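Local coordinates for IclR transcriptional regulator (Thermotoga maritima, PDB 1MKM), which probably binds DNA through a winged helix-turn-helix domain and regulates transcription as a member of the IclR family, at residues 15-20 against 27-32; 93-98 against 233-238. All blocks are in the same frame, centred on the assembly; numbering follows the deposited sequence.

Contact 1. Residues 15-20 against 27-32; sequences DFIVKN and SEIAEK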
loop_
_atom_site.group_PDB
_atom_site.type_symbol
_atom_site.label_atom_id
_atom_site.label_comp_id
_atom_site.label_asym_id
_atom_site.label_seq_id
_atom_site.Cartn_x
_atom_site.Cartn_y
_atom_site.Cartn_z
ATOM N N ASP B 15 17.022 15.690 15.342
ATOM C CA ASP B 15 16.989 14.355 15.928
ATOM C C ASP B 15 15.562 13.956 16.227
ATOM O O ASP B 15 15.197 12.782 16.105
ATOM C CB ASP B 15 17.816 14.288 17.215
ATOM C CG ASP B 15 17.736 12.920 17.891
ATOM O OD1 ASP B 15 16.784 12.677 18.663
ATOM O OD2 ASP B 15 18.619 12.074 17.641
ATOM N N PHE B 16 14.753 14.945 16.597
ATOM C CA PHE B 16 13.351 14.724 16.927
ATOM C C PHE B 16 12.466 14.385 15.727
ATOM O O PHE B 16 11.600 13.524 15.819
ATOM C CB PHE B 16 12.778 15.957 17.639
ATOM C CG PHE B 16 11.277 15.945 17.759
ATOM C CD1 PHE B 16 10.634 15.009 18.569
ATOM C CD2 PHE B 16 10.505 16.856 17.040
ATOM C CE1 PHE B 16 9.245 14.972 18.664
ATOM C CE2 PHE B 16 9.115 16.837 17.118
ATOM C CZ PHE B 16 8.479 15.887 17.937
ATOM N N ILE B 17 12.662 15.070 14.610
ATOM C CA ILE B 17 11.837 14.809 13.441
ATOM C C ILE B 17 12.146 13.426 12.881
ATOM O O ILE B 17 11.258 12.748 12.357
ATOM C CB ILE B 17 12.051 15.901 12.360
ATOM C CG1 ILE B 17 11.723 17.277 12.963
ATOM C CG2 ILE B 17 11.176 15.625 11.141
ATOM C CD1 ILE B 17 11.964 18.423 12.030
ATOM N N VAL B 18 13.403 13.004 13.009
ATOM C CA VAL B 18 13.820 11.684 12.529
ATOM C C VAL B 18 13.168 10.556 13.321
ATOM O O VAL B 18 12.723 9.565 12.738
ATOM C CB VAL B 18 15.352 11.474 12.623
ATOM C CG1 VAL B 18 15.662 9.993 12.798
ATOM C CG2 VAL B 18 16.036 11.959 11.359
ATOM N N LYS B 19 13.121 10.701 14.646
ATOM C CA LYS B 19 12.548 9.656 15.490
ATOM C C LYS B 19 11.058 9.837 15.722
ATOM O O LYS B 19 10.434 9.028 16.402
ATOM C CB LYS B 19 13.275 9.586 16.842
ATOM C CG LYS B 19 14.806 9.371 16.763
ATOM C CD LYS B 19 15.208 8.117 15.959
ATOM C CE LYS B 19 16.753 7.969 15.838
ATOM N NZ LYS B 19 17.234 6.770 15.062
ATOM N N ASN B 20 10.483 10.885 15.143
ATOM C CA ASN B 20 9.064 11.147 15.316
ATOM C C ASN B 20 8.170 10.384 14.334
ATOM O O ASN B 20 8.298 10.521 13.111
ATOM C CB ASN B 20 8.788 12.644 15.186
ATOM C CG ASN B 20 7.351 12.996 15.503
ATOM O OD1 ASN B 20 6.862 12.719 16.600
ATOM N ND2 ASN B 20 6.665 13.611 14.544
ATOM N N SER B 27 4.503 25.083 13.902
ATOM C CA SER B 27 3.836 25.424 15.149
ATOM C C SER B 27 4.208 24.472 16.274
ATOM O O SER B 27 4.525 24.903 17.382
ATOM C CB SER B 27 2.319 25.406 14.938
ATOM O OG SER B 27 1.620 25.326 16.167
ATOM N N GLU B 28 4.180 23.176 15.978
ATOM C CA GLU B 28 4.482 22.142 16.962
ATOM C C GLU B 28 5.927 22.142 17.455
ATOM O O GLU B 28 6.179 21.959 18.647
ATOM C CB GLU B 28 4.106 20.780 16.382
ATOM C CG GLU B 28 2.615 20.658 16.090
ATOM C CD GLU B 28 2.265 19.412 15.300
ATOM O OE1 GLU B 28 1.055 19.144 15.120
ATOM O OE2 GLU B 28 3.198 18.705 14.856
ATOM N N ILE B 29 6.875 22.346 16.545
ATOM C CA ILE B 29 8.276 22.383 16.935
ATOM C C ILE B 29 8.509 23.562 17.870
ATOM O O ILE B 29 9.167 23.422 18.904
ATOM C CB ILE B 29 9.202 22.504 15.713
ATOM C CG1 ILE B 29 9.331 21.131 15.050
ATOM C CG2 ILE B 29 10.563 23.064 16.132
ATOM C CD1 ILE B 29 10.419 21.039 14.006
ATOM N N ALA B 30 7.963 24.719 17.504
ATOM C CA ALA B 30 8.097 25.917 18.327
ATOM C C ALA B 30 7.631 25.591 19.755
ATOM O O ALA B 30 8.384 25.742 20.720
ATOM C CB ALA B 30 7.263 27.063 17.733
ATOM N N GLU B 31 6.393 25.125 19.876
ATOM C CA GLU B 31 5.837 24.765 21.175
ATOM C C GLU B 31 6.675 23.694 21.870
ATOM O O GLU B 31 6.682 23.589 23.099
ATOM C CB GLU B 31 4.400 24.262 21.010
ATOM C CG GLU B 31 3.401 25.336 20.591
ATOM C CD GLU B 31 1.968 24.825 20.557
ATOM O OE1 GLU B 31 1.650 23.985 19.682
ATOM O OE2 GLU B 31 1.162 25.260 21.412
ATOM N N LYS B 32 7.383 22.904 21.072
ATOM C CA LYS B 32 8.221 21.834 21.593
ATOM C C LYS B 32 9.515 22.353 22.200
ATOM O O LYS B 32 9.918 21.918 23.279
ATOM C CB LYS B 32 8.550 20.842 20.476
ATOM C CG LYS B 32 9.580 19.771 20.850
ATOM C CD LYS B 32 9.020 18.720 21.781
ATOM C CE LYS B 32 10.041 17.628 22.032
ATOM N NZ LYS B 32 9.426 16.498 22.772
#
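Ile17 and Ile29 meet through their outermost methyl groups, CD1 of Ile17 lying 3.6 Å from CD1 of Ile29, with the two side chains crossing at about a right angle. The CD1 of Ile29 also rests on the shaft of its partner, 4.1 Å from CG1 of Ile17. Neither CB faces the other helix squarely; in Ile17, CG1 stands anti to the carbonyl carbon (chi1 -58°) and the chain then runs on extended, which carries CD1 across the gap. Beside this pair, Lys32 lays its aliphatic end over one face of the Phe16 ring, CE of Lys32 coming 4.4 Å from CE1 of Phe16, while CB of Asn20 covers the opposite face, offset toward the rim. Helices 26-32 and 37-50 form the helix-turn-helix pair, the second probably recognising DNA as in relatives, and helix 6-19 packs against them; no hydrogen bond joins the two segments, so side-chain packing alone makes the contact. Met44 of helix 37-50 packs on both isoleucines, and Val24 of the connecting loop touches them and Phe16. Farther out, Glu28 pairs with Arg60 in a salt bridge, and Lys19 makes a cation-pi contact with Phe73 of a second subunit.

Contact 2. Residues 93-98 against 233-238; sequences KRTGET and SDVLKE
Arg94 overlaps Val235 with the end of its guanidinium group, CZ of Arg94 lying 3.9 Å from CG1 of Val235. The approach is oblique, so the methyl belongs neither to the face nor to the edge of the flat group. Val235 presents this methyl because its CG1 stands anti to the backbone N (chi1 -172°), while its other branch turns toward Thr95, where CG2 of Val235 lies 4.5 Å from CG2 of Thr95.

NH2 of Arg94 also donates a hydrogen bond to OE2 of Glu238, 3.2 Å long and nearly straight at 166°, which forms part of a salt bridge. On the arginine side the acceptor lies at the edge of the guanidinium, close to its plane. Glu238, however, is met from above its carboxylate, and the two planes stand 79° apart; a single N-H therefore carries the bond in place of a flat, two-pronged pairing. Asp90, one turn back on helix 79-93, takes the NE of Arg94 in a second salt bridge. Two carboxylates at different nitrogens probably hold the guanidinium's rotation at this surface.

At Thr95, OG1 accepts from the backbone N of Glu97 at 3.0 Å, closing an ST turn, and donates its own proton to the carbonyl oxygen of Ile91. Thr95 also touches Tyr232 of helix 226-246 and Ile217 of strand 211-220, and Leu236 seats that helix on strands 211-220 and 197-205. The chain thus leaves helix 79-93, turns through Gly96 with positive phi and enters strand 98-105, bringing this helix-to-strand loop against a sheet-packed helix in the GAF-like C-terminal domain of an IclR regulator.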
loop_
_atom_site.group_PDB
_atom_site.type_symbol
_atom_site.label_atom_id
_atom_site.label_comp_id
_atom_site.label_asym_id
_atom_site.label_seq_id
_atom_site.Cartn_x
_atom_site.Cartn_y
_atom_site.Cartn_z
ATOM N N LYS B 93 19.782 -16.824 2.255
ATOM C CA LYS B 93 18.977 -17.661 1.379
ATOM C C LYS B 93 19.247 -19.137 1.609
ATOM O O LYS B 93 18.408 -19.983 1.295
ATOM C CB LYS B 93 19.240 -17.286 -0.073
ATOM C CG LYS B 93 18.886 -15.850 -0.364
ATOM C CD LYS B 93 19.417 -15.416 -1.712
ATOM C CE LYS B 93 18.517 -15.878 -2.829
ATOM N NZ LYS B 93 17.182 -15.241 -2.702
ATOM N N ARG B 94 20.411 -19.446 2.175
ATOM C CA ARG B 94 20.761 -20.831 2.451
ATOM C C ARG B 94 20.518 -21.242 3.897
ATOM O O ARG B 94 20.776 -22.387 4.264
ATOM C CB ARG B 94 22.215 -21.097 2.071
ATOM C CG ARG B 94 22.510 -20.737 0.629
ATOM C CD ARG B 94 23.818 -21.322 0.158
ATOM N NE ARG B 94 24.974 -20.753 0.837
ATOM C CZ ARG B 94 26.211 -21.214 0.703
ATOM N NH1 ARG B 94 26.450 -22.257 -0.082
ATOM N NH2 ARG B 94 27.209 -20.626 1.343
ATOM N N THR B 95 20.020 -20.319 4.718
ATOM C CA THR B 95 19.728 -20.642 6.111
ATOM C C THR B 95 18.337 -20.148 6.471
ATOM O O THR B 95 17.669 -20.725 7.338
ATOM C CB THR B 95 20.722 -19.995 7.087
ATOM O OG1 THR B 95 20.530 -18.575 7.081
ATOM C CG2 THR B 95 22.160 -20.332 6.703
ATOM N N GLY B 96 17.914 -19.077 5.793
ATOM C CA GLY B 96 16.608 -18.486 6.030
ATOM C C GLY B 96 16.625 -17.599 7.260
ATOM O O GLY B 96 15.600 -17.058 7.683
ATOM N N GLU B 97 17.814 -17.437 7.827
ATOM C CA GLU B 97 17.990 -16.643 9.027
ATOM C C GLU B 97 18.584 -15.275 8.736
ATOM O O GLU B 97 19.276 -15.082 7.730
ATOM C CB GLU B 97 18.904 -17.389 10.002
ATOM C CG GLU B 97 18.477 -18.817 10.283
ATOM C CD GLU B 97 17.051 -18.896 10.750
ATOM O OE1 GLU B 97 16.711 -18.209 11.734
ATOM O OE2 GLU B 97 16.261 -19.647 10.137
ATOM N N THR B 98 18.298 -14.326 9.625
ATOM C CA THR B 98 18.825 -12.974 9.526
ATOM C C THR B 98 20.346 -13.081 9.707
ATOM O O THR B 98 20.832 -13.889 10.499
ATOM C CB THR B 98 18.215 -12.082 10.616
ATOM O OG1 THR B 98 16.794 -12.023 10.430
ATOM C CG2 THR B 98 18.787 -10.683 10.561
ATOM N N SER B 233 27.362 -22.304 11.617
ATOM C CA SER B 233 28.787 -21.998 11.709
ATOM C C SER B 233 29.546 -22.505 10.480
ATOM O O SER B 233 30.646 -22.040 10.180
ATOM C CB SER B 233 29.384 -22.601 12.990
ATOM O OG SER B 233 29.243 -24.007 13.021
ATOM N N ASP B 234 28.948 -23.459 9.775
ATOM C CA ASP B 234 29.546 -24.028 8.577
ATOM C C ASP B 234 29.508 -23.012 7.438
ATOM O O ASP B 234 30.548 -22.654 6.879
ATOM C CB ASP B 234 28.782 -25.285 8.148
ATOM C CG ASP B 234 29.629 -26.546 8.218
ATOM O OD1 ASP B 234 29.191 -27.576 7.662
ATOM O OD2 ASP B 234 30.721 -26.512 8.828
ATOM N N VAL B 235 28.302 -22.560 7.090
ATOM C CA VAL B 235 28.134 -21.587 6.015
ATOM C C VAL B 235 28.828 -20.289 6.411
ATOM O O VAL B 235 29.399 -19.589 5.574
ATOM C CB VAL B 235 26.637 -21.291 5.742
ATOM C CG1 VAL B 235 26.491 -20.430 4.497
ATOM C CG2 VAL B 235 25.873 -22.589 5.575
ATOM N N LEU B 236 28.781 -19.987 7.702
ATOM C CA LEU B 236 29.391 -18.777 8.230
ATOM C C LEU B 236 30.886 -18.783 7.945
ATOM O O LEU B 236 31.411 -17.880 7.285
ATOM C CB LEU B 236 29.140 -18.700 9.740
ATOM C CG LEU B 236 28.753 -17.352 10.354
ATOM C CD1 LEU B 236 27.754 -16.622 9.469
ATOM C CD2 LEU B 236 28.168 -17.599 11.732
ATOM N N LYS B 237 31.570 -19.812 8.432
ATOM C CA LYS B 237 33.007 -19.916 8.227
ATOM C C LYS B 237 33.356 -19.953 6.750
ATOM O O LYS B 237 34.396 -19.442 6.344
ATOM C CB LYS B 237 33.569 -21.159 8.922
ATOM C CG LYS B 237 34.643 -20.843 9.957
ATOM C CD LYS B 237 35.766 -19.988 9.371
ATOM C CE LYS B 237 36.801 -19.639 10.435
ATOM N NZ LYS B 237 37.893 -18.744 9.939
ATOM N N GLU B 238 32.483 -20.547 5.945
ATOM C CA GLU B 238 32.728 -20.629 4.510
ATOM C C GLU B 238 32.825 -19.239 3.882
ATOM O O GLU B 238 33.753 -18.962 3.114
ATOM C CB GLU B 238 31.617 -21.416 3.811
ATOM C CG GLU B 238 31.819 -21.533 2.302
ATOM C CD GLU B 238 30.591 -22.058 1.573
ATOM O OE1 GLU B 238 30.032 -23.086 2.008
ATOM O OE2 GLU B 238 30.189 -21.448 0.559
#

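How the contacts relate
Contact 2 follows contact 1 along the chain. Within one chain they share no helix, strand or sheet: contact 1 joins helices 6-19 and 26-32 of the winged helix-turn-helix domain, whereas contact 2 sets the loop after helix 79-93 against helix 226-246, which packs on the six-stranded sheet of the C-terminal domain. Their centres are 42 Å apart, with the middle of the chain between them, and their nearest atoms about 18 Å. Each contact lies wholly within one domain, consistent with separate DNA-binding and regulatory domains. Between chains the two regions do meet: Asn20 of contact 1 hydrogen-bonds Lys93 of a third subunit, although no other subunit touches this chain's own contact 2 segments.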